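Local coordinates for protein TRAP-type C4-dicarboxylate:H+ symport system substrate-binding component DctP (Shewanella oneidensis, PDB 4MX6) that binds succinate and probably delivers such C4-dicarboxylates, as the periplasmic solute-binding component, to a TRAP-type proton symporter in the membrane, at residues P36-F41 / T71-P76; F229-S234 / S295-L300; L117-N122 / D313-V318. All coordinates share one frame; numbering follows the deposited sequence.

How the contacts relate
Three separate places in the two-lobed fold are described, none touching another. Contact 1 (36-41 with 71-76) and contact 3 (117-122 with 313-318) lie on opposite sides of the chain's centre, about 39 Å apart between centres. Contact 1 is strand pairing, partly buried, with backbone hydrogen bonds in the middle, an apolar face and a polar one. Contact 2 (229-234 with 295-300) is also partly buried but links a loop to an incoming strand through a hydroxyl, one backbone bond and a water. Contact 3 is fully buried and wholly apolar. It is tied to contact 2 through the chain, since helix 305-326 follows strand 299-301.

Contact 1. Residues P36-F41 / T71-P76; sequences PVEIKF and TVSVFP
Val37 opens the pairing by accepting Thr71 N at its carbonyl O (3.0 Å), while the ring of Pro36 sits loosely near the same amide. Next, Glu38 stretches along the polar face of the sheet. With its CG anti to the backbone N (chi1 -178°) and the chain extended beyond, its carboxylate travels past Thr71 to Ser73, whose OG donates to Glu38 OE2 at 2.7 Å, on the anti side of the carboxylate. CG2 of Thr71 packs against Glu38 CA and CB, and its OG1 is bonded to Glu63. Ile39 turns to the other face beside Val72. Its N donates to Thr71 O (2.8 Å) and its O accepts Ser73 N (2.8 Å), so Ile39 binds the residues on either side of its partner Val72, as in a parallel pair. Lys40 is back on the polar face, where its CG lies 3.9 Å from Phe75 CE1, the aliphatic chain crossing the ring obliquely before the amine leads away. Phe41 ends the run: its N donates to Ser73 O at 2.9 Å, and its O accepts Phe75 N and lies at the edge of the Phe75 ring. The Phe41 ring leaves the strand partner for Met54 and Phe58 of helix 50-65, as Val72 and Val74 do for Val62 and Ala55. The side chain of Phe41 lies about 5 Å from that of Lys51, a succinate-binding residue. Two parallel strands in direct register, with helix 50-65 lying between them in sequence and packing on the face of Phe41, Val72 and Val74, form a beta-alpha-beta crossover, as in the periplasmic binding protein fold.

Contact 2. Residues F229-S234 / S295-L300; sequences FYEVQS and SKLSQL
Tyr230 and Ser295 meet where a 3-10 turn leading into strand 235-237 packs on the exit of the long helix 260-295, at the edge of the four-stranded mixed sheet of which 299-301 is an edge strand. The tyrosine ring, its CG held between the backbone N and carbonyl carbon (chi1 68°), presents its CD2-CE2 side to the serine, with CE2 3.5 Å from Ser295 OG. Glu231 CG lies over one face of that ring, offset toward the rim. Leu297 approaches the same region: its CD1 reaches Glu231 CG at 3.9 Å, the two chains crossing at a slant, and comes near Tyr230 CE2. Ser295 OG accepts from Leu297 N at 3.1 Å, an ST turn that spans Lys296, the first residue past the helix, with positive phi; it is also bonded to Ile292 O. Losing the hydroxyl to an alanine here would probably leave Leu297 N and Ile292 O without this partner and free the turn that sets Leu297 beside Tyr230. Further along, the two segments are joined by polar bonds. Gln299 N donates almost straight to Ser234 O (2.9 Å, 174°), while a water lies 2.7 Å from both Tyr230 O and Leu297 O. The side-chain amide of Gln233 bonds Thr162 OG1 and Asp215 O, while its backbone O receives Ser298 OG over 2.8 Å, from 36° above the carbonyl plane.

Contact 3. Residues L117-N122 / D313-V318; sequences LPFLFN and DVMKPV
The ring of Phe119 is met at its edge by Met315, whose CG lies near the ring plane and 4.1 Å from Phe119 CE2. Around the same ring gather Arg308, Trp311 and Val312, from earlier turns of helix 305-326, and His241. The pyrrolidine of Pro118 is pressed against the helix more closely: its CG is 3.6 Å from Met315 CB, and the proline and methionine side chains cross at about a right angle. Met315 is bent at chi2 (-61°), which leaves SD beside Pro118 CG while the end of the chain leads away from the turn. Residues 117-120 form a type II beta turn with Phe119 at positive phi; the turn carries Pro118 and Phe119 at its two central positions, both CB atoms directed to helix 305-326, and so joins the loop before helix 124-132 to that helix. One turn further on, Val318 takes over from Met315. Its CG1, anti to the backbone N (chi1 176°), touches Pro118 CD at 3.9 Å and Leu117 CD2 at 4.2 Å. Val185 of helix 184-191 touches both Leu117 and Val318, and the carbonyl of Pro118 accepts Trp319 NE1.

Contact 1. Residues P36-F41 / T71-P76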
loop_
_atom_site.group_PDB
_atom_site.type_symbol
_atom_site.label_atom_id
_atom_site.label_comp_id
_atom_site.label_asym_id
_atom_site.label_seq_id
_atom_site.Cartn_x
_atom_site.Cartn_y
_atom_site.Cartn_z
ATOM N N PRO A 36 0.154 10.884 -30.431
ATOM C CA PRO A 36 1.051 10.114 -29.566
ATOM C C PRO A 36 0.279 8.965 -28.949
ATOM O O PRO A 36 -0.940 9.079 -28.771
ATOM C CB PRO A 36 1.448 11.118 -28.477
ATOM C CG PRO A 36 1.144 12.468 -29.060
ATOM C CD PRO A 36 -0.017 12.269 -29.966
ATOM N N VAL A 37 0.960 7.874 -28.641
ATOM C CA VAL A 37 0.319 6.773 -27.950
ATOM C C VAL A 37 -0.005 7.236 -26.530
ATOM O O VAL A 37 0.861 7.736 -25.808
ATOM C CB VAL A 37 1.210 5.516 -27.946
ATOM C CG1 VAL A 37 0.622 4.436 -27.062
ATOM C CG2 VAL A 37 1.380 4.991 -29.367
ATOM N N GLU A 38 -1.271 7.112 -26.146
ATOM C CA GLU A 38 -1.679 7.473 -24.794
ATOM C C GLU A 38 -1.471 6.311 -23.844
ATOM O O GLU A 38 -1.970 5.204 -24.068
ATOM C CB GLU A 38 -3.141 7.916 -24.752
ATOM C CG GLU A 38 -3.601 8.356 -23.352
ATOM C CD GLU A 38 -5.073 8.709 -23.285
ATOM O OE1 GLU A 38 -5.815 8.354 -24.225
ATOM O OE2 GLU A 38 -5.493 9.357 -22.298
ATOM N N ILE A 39 -0.728 6.587 -22.782
ATOM C CA ILE A 39 -0.505 5.661 -21.691
ATOM C C ILE A 39 -1.331 6.138 -20.500
ATOM O O ILE A 39 -1.166 7.267 -20.061
ATOM C CB ILE A 39 0.982 5.665 -21.299
ATOM C CG1 ILE A 39 1.850 5.085 -22.418
ATOM C CG2 ILE A 39 1.192 4.882 -20.033
ATOM C CD1 ILE A 39 3.336 5.264 -22.169
ATOM N N LYS A 40 -2.246 5.304 -20.012
ATOM C CA LYS A 40 -3.065 5.671 -18.856
ATOM C C LYS A 40 -2.515 5.048 -17.577
ATOM O O LYS A 40 -2.151 3.869 -17.571
ATOM C CB LYS A 40 -4.510 5.225 -19.062
ATOM C CG LYS A 40 -5.171 5.867 -20.252
ATOM C CD LYS A 40 -6.641 5.477 -20.375
ATOM C CE LYS A 40 -7.221 5.949 -21.697
ATOM N NZ LYS A 40 -8.674 5.718 -21.783
ATOM N N PHE A 41 -2.455 5.859 -16.515
ATOM C CA PHE A 41 -1.989 5.443 -15.190
ATOM C C PHE A 41 -3.099 5.834 -14.226
ATOM O O PHE A 41 -3.366 7.026 -14.037
ATOM C CB PHE A 41 -0.692 6.176 -14.853
ATOM C CG PHE A 41 0.070 5.618 -13.662
ATOM C CD1 PHE A 41 -0.555 5.109 -12.535
ATOM C CD2 PHE A 41 1.438 5.623 -13.685
ATOM C CE1 PHE A 41 0.187 4.611 -11.475
ATOM C CE2 PHE A 41 2.177 5.122 -12.632
ATOM C CZ PHE A 41 1.542 4.636 -11.524
ATOM N N THR A 71 2.278 9.957 -24.456
ATOM C CA THR A 71 1.800 10.866 -23.428
ATOM C C THR A 71 1.224 10.020 -22.310
ATOM O O THR A 71 0.715 8.937 -22.572
ATOM C CB THR A 71 0.723 11.826 -23.970
ATOM O OG1 THR A 71 0.397 12.791 -22.968
ATOM C CG2 THR A 71 -0.527 11.067 -24.384
ATOM N N VAL A 72 1.318 10.501 -21.072
ATOM C CA VAL A 72 0.787 9.775 -19.927
ATOM C C VAL A 72 -0.384 10.551 -19.332
ATOM O O VAL A 72 -0.222 11.711 -18.971
ATOM C CB VAL A 72 1.856 9.574 -18.831
ATOM C CG1 VAL A 72 1.280 8.767 -17.669
ATOM C CG2 VAL A 72 3.080 8.883 -19.384
ATOM N N SER A 73 -1.554 9.919 -19.260
ATOM C CA SER A 73 -2.711 10.485 -18.583
ATOM C C SER A 73 -2.825 9.856 -17.205
ATOM O O SER A 73 -2.860 8.633 -17.084
ATOM C CB SER A 73 -3.987 10.236 -19.386
ATOM O OG SER A 73 -3.909 10.877 -20.644
ATOM N N VAL A 74 -2.884 10.698 -16.181
ATOM C CA VAL A 74 -2.933 10.233 -14.804
ATOM C C VAL A 74 -4.318 10.491 -14.222
ATOM O O VAL A 74 -4.851 11.593 -14.322
ATOM C CB VAL A 74 -1.857 10.942 -13.946
ATOM C CG1 VAL A 74 -1.959 10.533 -12.486
ATOM C CG2 VAL A 74 -0.457 10.642 -14.479
ATOM N N PHE A 75 -4.878 9.465 -13.572
ATOM C CA PHE A 75 -6.233 9.510 -13.037
ATOM C C PHE A 75 -6.192 9.161 -11.556
ATOM O O PHE A 75 -6.209 7.981 -11.195
ATOM C CB PHE A 75 -7.132 8.515 -13.785
ATOM C CG PHE A 75 -7.171 8.737 -15.270
ATOM C CD1 PHE A 75 -6.238 8.131 -16.101
ATOM C CD2 PHE A 75 -8.139 9.543 -15.844
ATOM C CE1 PHE A 75 -6.266 8.335 -17.466
ATOM C CE2 PHE A 75 -8.163 9.749 -17.223
ATOM C CZ PHE A 75 -7.224 9.142 -18.018
ATOM N N PRO A 76 -6.110 10.173 -10.675
ATOM C CA PRO A 76 -6.020 9.924 -9.232
ATOM C C PRO A 76 -7.399 9.677 -8.618
ATOM O O PRO A 76 -8.420 9.780 -9.315
ATOM C CB PRO A 76 -5.451 11.244 -8.709
ATOM C CG PRO A 76 -6.089 12.276 -9.611
ATOM C CD PRO A 76 -6.084 11.618 -10.983
#

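Contact 2. Residues F229-S234 / S295-L300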
loop_
_atom_site.group_PDB
_atom_site.type_symbol
_atom_site.label_atom_id
_atom_site.label_comp_id
_atom_site.label_asym_id
_atom_site.label_seq_id
_atom_site.Cartn_x
_atom_site.Cartn_y
_atom_site.Cartn_z
ATOM N N PHE A 229 -9.096 11.319 7.290
ATOM C CA PHE A 229 -9.591 10.331 8.234
ATOM C C PHE A 229 -9.492 10.867 9.672
ATOM O O PHE A 229 -10.305 10.518 10.522
ATOM C CB PHE A 229 -8.822 9.006 8.149
ATOM C CG PHE A 229 -8.892 8.292 6.806
ATOM C CD1 PHE A 229 -9.898 8.526 5.878
ATOM C CD2 PHE A 229 -7.915 7.354 6.496
ATOM C CE1 PHE A 229 -9.908 7.837 4.663
ATOM C CE2 PHE A 229 -7.926 6.671 5.317
ATOM C CZ PHE A 229 -8.913 6.910 4.392
ATOM N N TYR A 230 -8.485 11.698 9.930
ATOM C CA TYR A 230 -8.277 12.238 11.270
ATOM C C TYR A 230 -9.397 13.193 11.701
ATOM O O TYR A 230 -9.513 13.495 12.885
ATOM C CB TYR A 230 -6.914 12.934 11.382
ATOM C CG TYR A 230 -6.789 14.216 10.575
ATOM C CD1 TYR A 230 -6.533 14.186 9.213
ATOM C CD2 TYR A 230 -6.928 15.462 11.174
ATOM C CE1 TYR A 230 -6.408 15.357 8.472
ATOM C CE2 TYR A 230 -6.813 16.633 10.440
ATOM C CZ TYR A 230 -6.565 16.577 9.086
ATOM O OH TYR A 230 -6.428 17.733 8.334
ATOM N N GLU A 231 -10.209 13.683 10.759
ATOM C CA GLU A 231 -11.325 14.565 11.101
ATOM C C GLU A 231 -12.552 13.785 11.573
ATOM O O GLU A 231 -13.501 14.391 12.075
ATOM C CB GLU A 231 -11.687 15.458 9.914
ATOM C CG GLU A 231 -10.554 16.399 9.526
ATOM C CD GLU A 231 -10.909 17.388 8.424
ATOM O OE1 GLU A 231 -12.000 17.290 7.832
ATOM O OE2 GLU A 231 -10.063 18.254 8.138
ATOM N N VAL A 232 -12.523 12.460 11.453
ATOM C CA VAL A 232 -13.676 11.627 11.798
ATOM C C VAL A 232 -13.270 10.429 12.664
ATOM O O VAL A 232 -14.011 9.449 12.789
ATOM C CB VAL A 232 -14.438 11.166 10.531
ATOM C CG1 VAL A 232 -15.191 12.335 9.924
ATOM C CG2 VAL A 232 -13.501 10.534 9.527
ATOM N N GLN A 233 -12.106 10.554 13.289
ATOM C CA GLN A 233 -11.587 9.549 14.221
ATOM C C GLN A 233 -10.989 10.289 15.408
ATOM O O GLN A 233 -10.112 11.127 15.216
ATOM C CB GLN A 233 -10.508 8.689 13.555
ATOM C CG GLN A 233 -11.019 7.877 12.391
ATOM C CD GLN A 233 -11.641 6.575 12.852
ATOM O OE1 GLN A 233 -10.983 5.544 12.860
ATOM N NE2 GLN A 233 -12.907 6.609 13.219
ATOM N N SER A 234 -11.420 9.984 16.627
ATOM C CA SER A 234 -10.935 10.737 17.776
ATOM C C SER A 234 -9.513 10.374 18.224
ATOM O O SER A 234 -8.875 11.183 18.909
ATOM C CB SER A 234 -11.901 10.620 18.967
ATOM O OG SER A 234 -11.967 9.287 19.437
ATOM N N SER A 295 -3.539 20.121 13.841
ATOM C CA SER A 295 -4.982 20.355 13.742
ATOM C C SER A 295 -5.685 20.275 15.089
ATOM O O SER A 295 -6.748 20.867 15.271
ATOM C CB SER A 295 -5.623 19.339 12.797
ATOM O OG SER A 295 -5.790 18.077 13.429
ATOM N N LYS A 296 -5.098 19.531 16.021
ATOM C CA LYS A 296 -5.694 19.280 17.333
ATOM C C LYS A 296 -7.040 18.541 17.262
ATOM O O LYS A 296 -7.789 18.544 18.232
ATOM C CB LYS A 296 -5.798 20.591 18.137
ATOM C CG LYS A 296 -4.416 21.188 18.425
ATOM C CD LYS A 296 -4.450 22.554 19.096
ATOM C CE LYS A 296 -3.088 23.246 18.976
ATOM N NZ LYS A 296 -3.204 24.729 18.871
ATOM N N LEU A 297 -7.336 17.886 16.140
ATOM C CA LEU A 297 -8.628 17.220 15.966
ATOM C C LEU A 297 -8.637 15.768 16.395
ATOM O O LEU A 297 -9.692 15.184 16.609
ATOM C CB LEU A 297 -9.090 17.310 14.517
ATOM C CG LEU A 297 -9.432 18.724 14.030
ATOM C CD1 LEU A 297 -9.854 18.705 12.561
ATOM C CD2 LEU A 297 -10.520 19.341 14.888
ATOM N N SER A 298 -7.459 15.175 16.502
ATOM C CA SER A 298 -7.367 13.770 16.841
ATOM C C SER A 298 -6.196 13.549 17.780
ATOM O O SER A 298 -5.109 14.102 17.587
ATOM C CB SER A 298 -7.212 12.928 15.573
ATOM O OG SER A 298 -7.375 11.549 15.852
ATOM N N GLN A 299 -6.424 12.740 18.803
ATOM C CA GLN A 299 -5.422 12.533 19.836
ATOM C C GLN A 299 -4.466 11.424 19.454
ATOM O O GLN A 299 -4.887 10.312 19.171
ATOM C CB GLN A 299 -6.091 12.152 21.154
ATOM C CG GLN A 299 -6.953 13.223 21.779
ATOM C CD GLN A 299 -6.880 13.180 23.296
ATOM O OE1 GLN A 299 -5.791 13.186 23.874
ATOM N NE2 GLN A 299 -8.033 13.121 23.945
ATOM N N LEU A 300 -3.176 11.728 19.506
ATOM C CA LEU A 300 -2.129 10.745 19.297
ATOM C C LEU A 300 -1.956 9.855 20.530
ATOM O O LEU A 300 -1.838 10.344 21.655
ATOM C CB LEU A 300 -0.811 11.453 19.011
ATOM C CG LEU A 300 0.365 10.488 18.928
ATOM C CD1 LEU A 300 0.250 9.689 17.646
ATOM C CD2 LEU A 300 1.693 11.237 19.019
HETATM O O HOH W 1 -11.354 14.119 14.754
#

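Contact 3. Residues L117-N122 / D313-V318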
loop_
_atom_site.group_PDB
_atom_site.type_symbol
_atom_site.label_atom_id
_atom_site.label_comp_id
_atom_site.label_asym_id
_atom_site.label_seq_id
_atom_site.Cartn_x
_atom_site.Cartn_y
_atom_site.Cartn_z
ATOM N N LEU A 117 1.790 -9.400 6.832
ATOM C CA LEU A 117 1.889 -10.009 8.165
ATOM C C LEU A 117 2.165 -8.948 9.241
ATOM O O LEU A 117 3.067 -8.120 9.096
ATOM C CB LEU A 117 2.954 -11.106 8.189
ATOM C CG LEU A 117 2.630 -12.340 7.339
ATOM C CD1 LEU A 117 3.786 -13.316 7.361
ATOM C CD2 LEU A 117 1.355 -13.033 7.802
ATOM N N PRO A 118 1.389 -8.973 10.329
ATOM C CA PRO A 118 1.529 -7.900 11.315
ATOM C C PRO A 118 2.847 -7.963 12.082
ATOM O O PRO A 118 3.249 -9.025 12.559
ATOM C CB PRO A 118 0.326 -8.120 12.235
ATOM C CG PRO A 118 -0.079 -9.572 12.008
ATOM C CD PRO A 118 0.212 -9.824 10.581
ATOM N N PHE A 119 3.503 -6.818 12.184
ATOM C CA PHE A 119 4.769 -6.651 12.891
ATOM C C PHE A 119 5.915 -7.483 12.286
ATOM O O PHE A 119 6.927 -7.727 12.941
ATOM C CB PHE A 119 4.615 -6.942 14.392
ATOM C CG PHE A 119 3.677 -5.993 15.097
ATOM C CD1 PHE A 119 4.080 -4.713 15.422
ATOM C CD2 PHE A 119 2.395 -6.388 15.433
ATOM C CE1 PHE A 119 3.208 -3.847 16.072
ATOM C CE2 PHE A 119 1.532 -5.520 16.076
ATOM C CZ PHE A 119 1.945 -4.254 16.397
ATOM N N LEU A 120 5.797 -7.870 11.024
ATOM C CA LEU A 120 6.889 -8.578 10.365
ATOM C C LEU A 120 8.126 -7.691 10.202
ATOM O O LEU A 120 9.250 -8.114 10.491
ATOM C CB LEU A 120 6.426 -9.116 9.014
ATOM C CG LEU A 120 7.470 -9.885 8.201
ATOM C CD1 LEU A 120 8.044 -11.073 8.972
ATOM C CD2 LEU A 120 6.832 -10.334 6.887
ATOM N N PHE A 121 7.911 -6.482 9.691
ATOM C CA PHE A 121 8.989 -5.532 9.466
ATOM C C PHE A 121 8.995 -4.461 10.545
ATOM O O PHE A 121 7.955 -3.886 10.880
ATOM C CB PHE A 121 8.815 -4.857 8.107
ATOM C CG PHE A 121 8.784 -5.822 6.965
ATOM C CD1 PHE A 121 9.937 -6.459 6.536
ATOM C CD2 PHE A 121 7.598 -6.103 6.311
ATOM C CE1 PHE A 121 9.906 -7.358 5.474
ATOM C CE2 PHE A 121 7.576 -7.005 5.248
ATOM C CZ PHE A 121 8.735 -7.631 4.850
ATOM N N ASN A 122 10.167 -4.189 11.101
ATOM C CA ASN A 122 10.272 -3.188 12.156
ATOM C C ASN A 122 9.978 -1.791 11.623
ATOM O O ASN A 122 9.352 -0.954 12.298
ATOM C CB ASN A 122 11.679 -3.166 12.758
ATOM C CG ASN A 122 11.999 -4.403 13.574
ATOM O OD1 ASN A 122 11.107 -5.169 13.936
ATOM N ND2 ASN A 122 13.280 -4.597 13.880
ATOM N N ASP A 313 2.749 -10.039 20.200
ATOM C CA ASP A 313 2.531 -11.417 20.618
ATOM C C ASP A 313 1.191 -11.974 20.154
ATOM O O ASP A 313 1.112 -13.116 19.707
ATOM C CB ASP A 313 2.630 -11.528 22.147
ATOM C CG ASP A 313 4.049 -11.344 22.666
ATOM O OD1 ASP A 313 5.001 -11.340 21.860
ATOM O OD2 ASP A 313 4.212 -11.218 23.898
ATOM N N VAL A 314 0.134 -11.176 20.276
ATOM C CA VAL A 314 -1.197 -11.628 19.901
ATOM C C VAL A 314 -1.349 -11.779 18.377
ATOM O O VAL A 314 -2.239 -12.489 17.902
ATOM C CB VAL A 314 -2.272 -10.670 20.470
ATOM C CG1 VAL A 314 -2.358 -9.389 19.665
ATOM C CG2 VAL A 314 -3.612 -11.334 20.506
ATOM N N MET A 315 -0.471 -11.134 17.610
ATOM C CA MET A 315 -0.534 -11.176 16.150
ATOM C C MET A 315 0.277 -12.315 15.530
ATOM O O MET A 315 0.064 -12.648 14.377
ATOM C CB MET A 315 -0.088 -9.839 15.551
ATOM C CG MET A 315 -1.052 -8.716 15.808
ATOM S SD MET A 315 -2.670 -9.042 15.104
ATOM C CE MET A 315 -3.516 -7.527 15.572
ATOM N N LYS A 316 1.200 -12.909 16.282
ATOM C CA LYS A 316 2.045 -13.974 15.743
ATOM C C LYS A 316 1.246 -15.152 15.183
ATOM O O LYS A 316 1.644 -15.717 14.173
ATOM C CB LYS A 316 3.077 -14.428 16.771
ATOM C CG LYS A 316 4.229 -13.458 16.967
ATOM C CD LYS A 316 5.182 -13.488 15.785
ATOM C CE LYS A 316 6.379 -12.571 15.993
ATOM N NZ LYS A 316 7.198 -12.939 17.178
ATOM N N PRO A 317 0.103 -15.515 15.801
ATOM C CA PRO A 317 -0.667 -16.612 15.196
ATOM C C PRO A 317 -1.154 -16.339 13.766
ATOM O O PRO A 317 -1.456 -17.293 13.039
ATOM C CB PRO A 317 -1.837 -16.805 16.168
ATOM C CG PRO A 317 -1.287 -16.380 17.474
ATOM C CD PRO A 317 -0.429 -15.160 17.128
ATOM N N VAL A 318 -1.233 -15.078 13.351
ATOM C CA VAL A 318 -1.591 -14.776 11.964
ATOM C C VAL A 318 -0.496 -15.300 11.038
ATOM O O VAL A 318 -0.776 -15.833 9.966
ATOM C CB VAL A 318 -1.790 -13.258 11.765
ATOM C CG1 VAL A 318 -2.057 -12.941 10.300
ATOM C CG2 VAL A 318 -2.918 -12.745 12.659
#